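Local coordinates for uncharacterized protein (Helicobacter pylori, PDB 4O5J) that probably acts as an outer-membrane adhesin, its extracellular domain binding sialylated carbohydrates so that the bacterium can attach to host surfaces, at residues Phe70-Asn73 / Asn74-Thr78; Asn172-Leu176 / Ser177-Ala181; Ala256-Leu259 / Ser260-His264. All blocks are in the same frame, centred on the assembly; numbering follows the deposited sequence.

Contact 1 of 3, residues Phe70-Asn73 / Asn74-Thr78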
loop_
_atom_site.group_PDB
_atom_site.type_symbol
_atom_site.label_atom_id
_atom_site.label_comp_id
_atom_site.label_asym_id
_atom_site.label_seq_id
_atom_site.Cartn_x
_atom_site.Cartn_y
_atom_site.Cartn_z
ATOM N N PHE A 70 14.435 -9.589 -5.690
ATOM C CA PHE A 70 13.270 -8.727 -5.480
ATOM C C PHE A 70 13.695 -7.575 -4.565
ATOM O O PHE A 70 13.372 -6.410 -4.823
ATOM C CB PHE A 70 12.142 -9.508 -4.836
ATOM C CG PHE A 70 10.984 -8.648 -4.408
ATOM C CD1 PHE A 70 9.905 -8.464 -5.263
ATOM C CD2 PHE A 70 10.987 -8.008 -3.172
ATOM C CE1 PHE A 70 8.818 -7.646 -4.878
ATOM C CE2 PHE A 70 9.939 -7.200 -2.780
ATOM C CZ PHE A 70 8.842 -7.013 -3.632
ATOM N N THR A 71 14.427 -7.890 -3.499
ATOM C CA THR A 71 14.792 -6.839 -2.547
ATOM C C THR A 71 15.679 -5.797 -3.199
ATOM O O THR A 71 15.570 -4.619 -2.909
ATOM C CB THR A 71 15.480 -7.402 -1.327
ATOM O OG1 THR A 71 14.595 -8.325 -0.713
ATOM C CG2 THR A 71 15.834 -6.273 -0.312
ATOM N N ASN A 72 16.554 -6.240 -4.085
ATOM C CA ASN A 72 17.440 -5.336 -4.770
ATOM C C ASN A 72 16.660 -4.312 -5.580
ATOM O O ASN A 72 16.918 -3.112 -5.460
ATOM C CB ASN A 72 18.383 -6.120 -5.664
ATOM C CG ASN A 72 19.502 -5.254 -6.197
ATOM O OD1 ASN A 72 20.340 -4.786 -5.424
ATOM N ND2 ASN A 72 19.505 -4.995 -7.505
ATOM N N ASN A 73 15.682 -4.768 -6.373
ATOM C CA ASN A 73 14.840 -3.844 -7.124
ATOM C C ASN A 73 13.998 -2.973 -6.256
ATOM O O ASN A 73 13.883 -1.750 -6.495
ATOM C CB ASN A 73 13.942 -4.603 -8.096
ATOM C CG ASN A 73 14.716 -5.113 -9.228
ATOM O OD1 ASN A 73 15.624 -4.476 -9.701
ATOM N ND2 ASN A 73 14.416 -6.265 -9.632
ATOM N N ASN A 74 13.371 -3.595 -5.258
ATOM C CA ASN A 74 12.456 -2.869 -4.373
ATOM C C ASN A 74 13.166 -1.723 -3.673
ATOM O O ASN A 74 12.626 -0.657 -3.554
ATOM C CB ASN A 74 11.846 -3.827 -3.327
ATOM C CG ASN A 74 10.657 -3.214 -2.630
ATOM O OD1 ASN A 74 9.772 -2.590 -3.281
ATOM N ND2 ASN A 74 10.623 -3.349 -1.310
ATOM N N TYR A 75 14.388 -1.988 -3.210
ATOM C CA TYR A 75 15.170 -1.030 -2.439
ATOM C C TYR A 75 15.856 0.035 -3.294
ATOM O O TYR A 75 15.919 1.196 -2.896
ATOM C CB TYR A 75 16.188 -1.794 -1.637
ATOM C CG TYR A 75 16.950 -0.971 -0.630
ATOM C CD1 TYR A 75 16.366 -0.603 0.594
ATOM C CD2 TYR A 75 18.262 -0.594 -0.891
ATOM C CE1 TYR A 75 17.049 0.163 1.504
ATOM C CE2 TYR A 75 18.987 0.164 0.019
ATOM C CZ TYR A 75 18.377 0.527 1.212
ATOM O OH TYR A 75 19.079 1.264 2.114
ATOM N N ASN A 76 16.348 -0.351 -4.466
ATOM C CA ASN A 76 17.214 0.518 -5.255
ATOM C C ASN A 76 16.591 1.180 -6.460
ATOM O O ASN A 76 17.096 2.170 -6.912
ATOM C CB ASN A 76 18.437 -0.270 -5.713
ATOM C CG ASN A 76 19.278 -0.680 -4.568
ATOM O OD1 ASN A 76 19.448 0.067 -3.615
ATOM N ND2 ASN A 76 19.776 -1.884 -4.617
ATOM N N SER A 77 15.495 0.650 -6.978
ATOM C CA SER A 77 14.951 1.142 -8.232
ATOM C C SER A 77 13.828 2.158 -8.050
ATOM O O SER A 77 13.203 2.214 -7.013
ATOM C CB SER A 77 14.432 -0.023 -9.074
ATOM O OG SER A 77 13.992 0.428 -10.352
ATOM N N THR A 78 13.602 2.983 -9.071
ATOM C CA THR A 78 12.458 3.861 -9.063
ATOM C C THR A 78 11.609 3.515 -10.246
ATOM O O THR A 78 10.721 4.277 -10.602
ATOM C CB THR A 78 12.840 5.349 -9.153
ATOM O OG1 THR A 78 13.615 5.533 -10.330
ATOM C CG2 THR A 78 13.678 5.793 -7.944
#
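F70 and N74, one turn apart at the C-terminal end of alpha-helix 57-76 of the adhesion domain, lean the same way and lie side by side, the ring plane and the amide plane differing by 30°. CE2 of F70 approaches CB of N74 obliquely at 3.9 Å, and the amide carbon of N74 is only slightly farther from the same ring atom. Both side chains have CG anti to the backbone N (chi1 172° for F70). The pair N72 and N76 has the same spacing but a different geometry: the two amide planes are turned 77° from each other, and N76 ND2 meets N72 OD1 at 3.1 Å in a bent, weak hydrogen bond. Here the first torsions differ, N72 CG lying anti to its N and N76 CG beside its own, which brings the two ends together. The i to i+4 backbone bonds run from N74 N to F70 O at 2.8 Å through to S77 N to N73 O at 2.9 Å. S77 leaves helical geometry; its OG accepts hydrogen bonds from the backbone N of T79 and Q80, tying the helix end to the following turn, and N74 OD1 accepts the N-H of I83 in the first turn of helix 82-101. On the flanks, F70 packs on helix 281-309 and sets its ring edge-to-face with Y357 of helix 343-396, while Y75 stacks on H264 of helix 241-268.

Contact 2 of 3, residues Asn172-Leu176 / Ser177-Ala181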
loop_
_atom_site.group_PDB
_atom_site.type_symbol
_atom_site.label_atom_id
_atom_site.label_comp_id
_atom_site.label_asym_id
_atom_site.label_seq_id
_atom_site.Cartn_x
_atom_site.Cartn_y
_atom_site.Cartn_z
ATOM N N ASN A 172 10.785 13.865 -8.231
ATOM C CA ASN A 172 11.687 14.336 -7.186
ATOM C C ASN A 172 11.846 13.340 -6.038
ATOM O O ASN A 172 12.584 13.621 -5.082
ATOM C CB ASN A 172 11.269 15.712 -6.643
ATOM C CG ASN A 172 12.396 16.393 -5.885
ATOM O OD1 ASN A 172 13.544 16.280 -6.271
ATOM N ND2 ASN A 172 12.077 17.085 -4.799
ATOM N N LEU A 173 11.173 12.182 -6.130
ATOM C CA LEU A 173 11.298 11.139 -5.100
ATOM C C LEU A 173 12.447 10.164 -5.346
ATOM O O LEU A 173 12.552 9.631 -6.433
ATOM C CB LEU A 173 10.009 10.355 -4.949
ATOM C CG LEU A 173 8.814 11.153 -4.454
ATOM C CD1 LEU A 173 7.600 10.277 -4.580
ATOM C CD2 LEU A 173 9.004 11.578 -3.018
ATOM N N CYS A 174 13.277 9.900 -4.329
ATOM C CA CYS A 174 14.427 8.960 -4.435
ATOM C C CYS A 174 13.982 7.544 -4.206
ATOM O O CYS A 174 12.986 7.336 -3.509
ATOM C CB CYS A 174 15.495 9.286 -3.354
ATOM S SG CYS A 174 15.905 11.004 -3.498
ATOM N N ALA A 175 14.752 6.571 -4.734
ATOM C CA ALA A 175 14.564 5.181 -4.389
ATOM C C ALA A 175 14.605 5.006 -2.861
ATOM O O ALA A 175 15.047 5.895 -2.155
ATOM C CB ALA A 175 15.617 4.301 -5.070
ATOM N N LEU A 176 14.168 3.854 -2.359
ATOM C CA LEU A 176 14.123 3.624 -0.934
ATOM C C LEU A 176 15.537 3.669 -0.348
ATOM O O LEU A 176 15.693 3.881 0.838
ATOM C CB LEU A 176 13.480 2.289 -0.618
ATOM C CG LEU A 176 11.950 2.314 -0.315
ATOM C CD1 LEU A 176 11.173 3.089 -1.353
ATOM C CD2 LEU A 176 11.367 0.899 -0.149
ATOM N N SER A 177 16.561 3.456 -1.169
ATOM C CA SER A 177 17.955 3.497 -0.716
ATOM C C SER A 177 18.440 4.888 -0.362
ATOM O O SER A 177 19.480 5.051 0.251
ATOM C CB SER A 177 18.874 2.901 -1.762
ATOM O OG SER A 177 18.850 3.676 -2.934
ATOM N N GLY A 178 17.695 5.914 -0.754
ATOM C CA GLY A 178 18.061 7.257 -0.376
ATOM C C GLY A 178 18.522 8.093 -1.560
ATOM O O GLY A 178 18.790 7.560 -2.627
ATOM N N CYS A 179 18.644 9.407 -1.354
ATOM C CA CYS A 179 19.135 10.310 -2.413
ATOM C C CYS A 179 20.627 10.169 -2.730
ATOM O O CYS A 179 21.392 9.989 -1.826
ATOM C CB CYS A 179 18.728 11.758 -2.089
ATOM S SG CYS A 179 16.934 11.909 -1.835
ATOM N N ALA A 180 20.997 10.206 -4.012
ATOM C CA ALA A 180 22.374 10.130 -4.490
ATOM C C ALA A 180 23.135 11.385 -4.075
ATOM O O ALA A 180 22.544 12.443 -3.827
ATOM C CB ALA A 180 22.386 9.955 -6.010
ATOM N N ALA A 181 24.449 11.264 -3.996
ATOM C CA ALA A 181 25.279 12.387 -3.612
ATOM C C ALA A 181 25.223 13.563 -4.636
ATOM O O ALA A 181 25.282 13.330 -5.847
ATOM C CB ALA A 181 26.683 11.879 -3.419
#
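C174 and C179 are joined covalently: their SG atoms form a disulfide 2.2 Å long with a chi3 of 91°, near the right angle that such bonds favour. Each sulfur lies beside its own backbone N and anti to its carbonyl carbon (chi1 -53° for C174, about the same for C179), and these matching torsions bring the two sulfurs together across a CA separation of 5.3 Å. Inside the ring so closed, hydrogen bonding is carried by the backbone, G178 N donating to A175 O at 3.0 Å. The N-H points almost straight at the oxygen, yet the donor stands 51° out of the carbonyl plane. This bond closes a type I beta turn from A175 to G178, set inside a loop closed by one of the two disulfides seen in this adhesion domain. G178, the last residue of the turn, has a positive phi, a backbone shape at which a CB would collide with the carbonyl oxygen of S177. Van der Waals contacts are few: C174 CB rests 3.7 Å from the carbonyl carbon of G178, and A175 CB lies 3.9 Å from S177 OG. The loop in turn packs outward: L176 on I83 and V193, C174 on P189, S177 on Y75 and N76 at the end of helix 57-76.

Contact 3 of 3, residues Ala256-Leu259 / Ser260-His264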
loop_
_atom_site.group_PDB
_atom_site.type_symbol
_atom_site.label_atom_id
_atom_site.label_comp_id
_atom_site.label_asym_id
_atom_site.label_seq_id
_atom_site.Cartn_x
_atom_site.Cartn_y
_atom_site.Cartn_z
ATOM N N ALA A 256 5.483 -0.506 5.398
ATOM C CA ALA A 256 6.066 -1.262 4.289
ATOM C C ALA A 256 7.501 -0.760 3.958
ATOM O O ALA A 256 8.398 -1.552 3.661
ATOM C CB ALA A 256 5.170 -1.128 3.063
ATOM N N VAL A 257 7.690 0.560 3.978
ATOM C CA VAL A 257 8.983 1.147 3.657
ATOM C C VAL A 257 10.049 0.709 4.675
ATOM O O VAL A 257 11.124 0.187 4.311
ATOM C CB VAL A 257 8.899 2.669 3.617
ATOM C CG1 VAL A 257 10.304 3.259 3.703
ATOM C CG2 VAL A 257 8.158 3.141 2.370
ATOM N N THR A 258 9.737 0.855 5.955
ATOM C CA THR A 258 10.626 0.389 7.004
ATOM C C THR A 258 10.962 -1.074 6.805
ATOM O O THR A 258 12.109 -1.495 6.967
ATOM C CB THR A 258 9.943 0.510 8.356
ATOM O OG1 THR A 258 9.616 1.872 8.553
ATOM C CG2 THR A 258 10.880 0.029 9.519
ATOM N N LEU A 259 9.957 -1.876 6.493
ATOM C CA LEU A 259 10.204 -3.318 6.366
ATOM C C LEU A 259 11.083 -3.573 5.116
ATOM O O LEU A 259 11.958 -4.426 5.153
ATOM C CB LEU A 259 8.860 -4.082 6.276
ATOM C CG LEU A 259 8.909 -5.571 6.376
ATOM C CD1 LEU A 259 9.774 -6.042 7.537
ATOM C CD2 LEU A 259 7.491 -6.123 6.497
ATOM N N SER A 260 10.868 -2.827 4.020
ATOM C CA SER A 260 11.725 -2.986 2.870
ATOM C C SER A 260 13.187 -2.655 3.245
ATOM O O SER A 260 14.119 -3.365 2.831
ATOM C CB SER A 260 11.288 -2.098 1.772
ATOM O OG SER A 260 9.919 -2.362 1.438
ATOM N N GLN A 261 13.402 -1.623 4.050
ATOM C CA GLN A 261 14.780 -1.242 4.440
ATOM C C GLN A 261 15.379 -2.284 5.365
ATOM O O GLN A 261 16.513 -2.691 5.138
ATOM C CB GLN A 261 14.778 0.134 5.029
ATOM C CG GLN A 261 14.223 1.122 3.983
ATOM C CD GLN A 261 13.914 2.493 4.581
ATOM O OE1 GLN A 261 13.665 2.610 5.783
ATOM N NE2 GLN A 261 13.919 3.539 3.742
ATOM N N SER A 262 14.613 -2.805 6.349
ATOM C CA SER A 262 15.143 -3.894 7.233
ATOM C C SER A 262 15.520 -5.059 6.380
ATOM O O SER A 262 16.526 -5.693 6.604
ATOM C CB SER A 262 14.150 -4.405 8.249
ATOM O OG SER A 262 13.715 -3.319 9.017
ATOM N N ASN A 263 14.735 -5.329 5.370
ATOM C CA ASN A 263 14.976 -6.550 4.607
ATOM C C ASN A 263 16.182 -6.456 3.685
ATOM O O ASN A 263 16.870 -7.462 3.430
ATOM C CB ASN A 263 13.746 -6.917 3.797
ATOM C CG ASN A 263 13.306 -8.334 4.033
ATOM O OD1 ASN A 263 13.670 -8.955 5.023
ATOM N ND2 ASN A 263 12.459 -8.840 3.143
ATOM N N HIS A 264 16.441 -5.257 3.181
ATOM C CA HIS A 264 17.637 -5.040 2.399
ATOM C C HIS A 264 18.874 -5.295 3.265
ATOM O O HIS A 264 19.884 -5.859 2.813
ATOM C CB HIS A 264 17.665 -3.614 1.850
ATOM C CG HIS A 264 18.931 -3.321 1.099
ATOM N ND1 HIS A 264 19.930 -2.508 1.610
ATOM C CD2 HIS A 264 19.394 -3.815 -0.132
ATOM C CE1 HIS A 264 20.952 -2.453 0.728
ATOM N NE2 HIS A 264 20.632 -3.261 -0.346
#
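Q261 lies back along V257, one turn earlier in the long alpha-helix 241-268, one of the packed helices of the adhesion domain. Its CB sits 3.7 Å from both V257 O and T258 O. CG lies beside the backbone N, chi1 -59°, and comes within 3.3 Å of V257 O, the same oxygen that receives the Q261 backbone N-H. Beyond CG the chain is extended: CD lies near V257 O and, at 3.8 Å, V257 CG1, while OE1 stays near V257 O and the CA of T258. NE2 lies against V257 CG1 at 3.6 Å, and it also gives a weak hydrogen bond to L176 O of the disulfide loop. Two serines meanwhile turn their hydroxyls back onto the helix. S260 OG and S260 N both donate to A256 O, each at 2.8 Å, and reach it from opposite faces of its carbonyl plane, so the buried hydroxyl finds an acceptor within its own helix. The first torsion of S260, -57°, sets OG beside its N, from where the hydroxyl can join the N-H on A256 O. S260 OG has a further, weak partner in ND2 of N74. L259 packs on Q296 and V297 of helix 281-309, and V257 on I83. S262 N and S262 OG likewise both donate to T258 O, OG from above the carbonyl plane, 38° out of it, at 3.2 Å.

Overall arrangement
Following the chain from the N terminus, contact 1 comes first, at the C-terminal end of helix 57-76, where the chain turns into helix 82-101. Contact 2 closes its small disulfide ring in the long connection between helices 146-163 and 193-209, and contact 3 is a stretch in the body of helix 241-268. All three are local and follow in series; none nests in or crosses another. In space they meet nevertheless, with centres 11 to 15 Å apart. T78 touches A175 between contacts 1 and 2, T71 rests on H264 between 1 and 3, and L176 CD2 reaches S260 CB between 2 and 3. A helix end, a loop and a helix body thus converge within the adhesion domain.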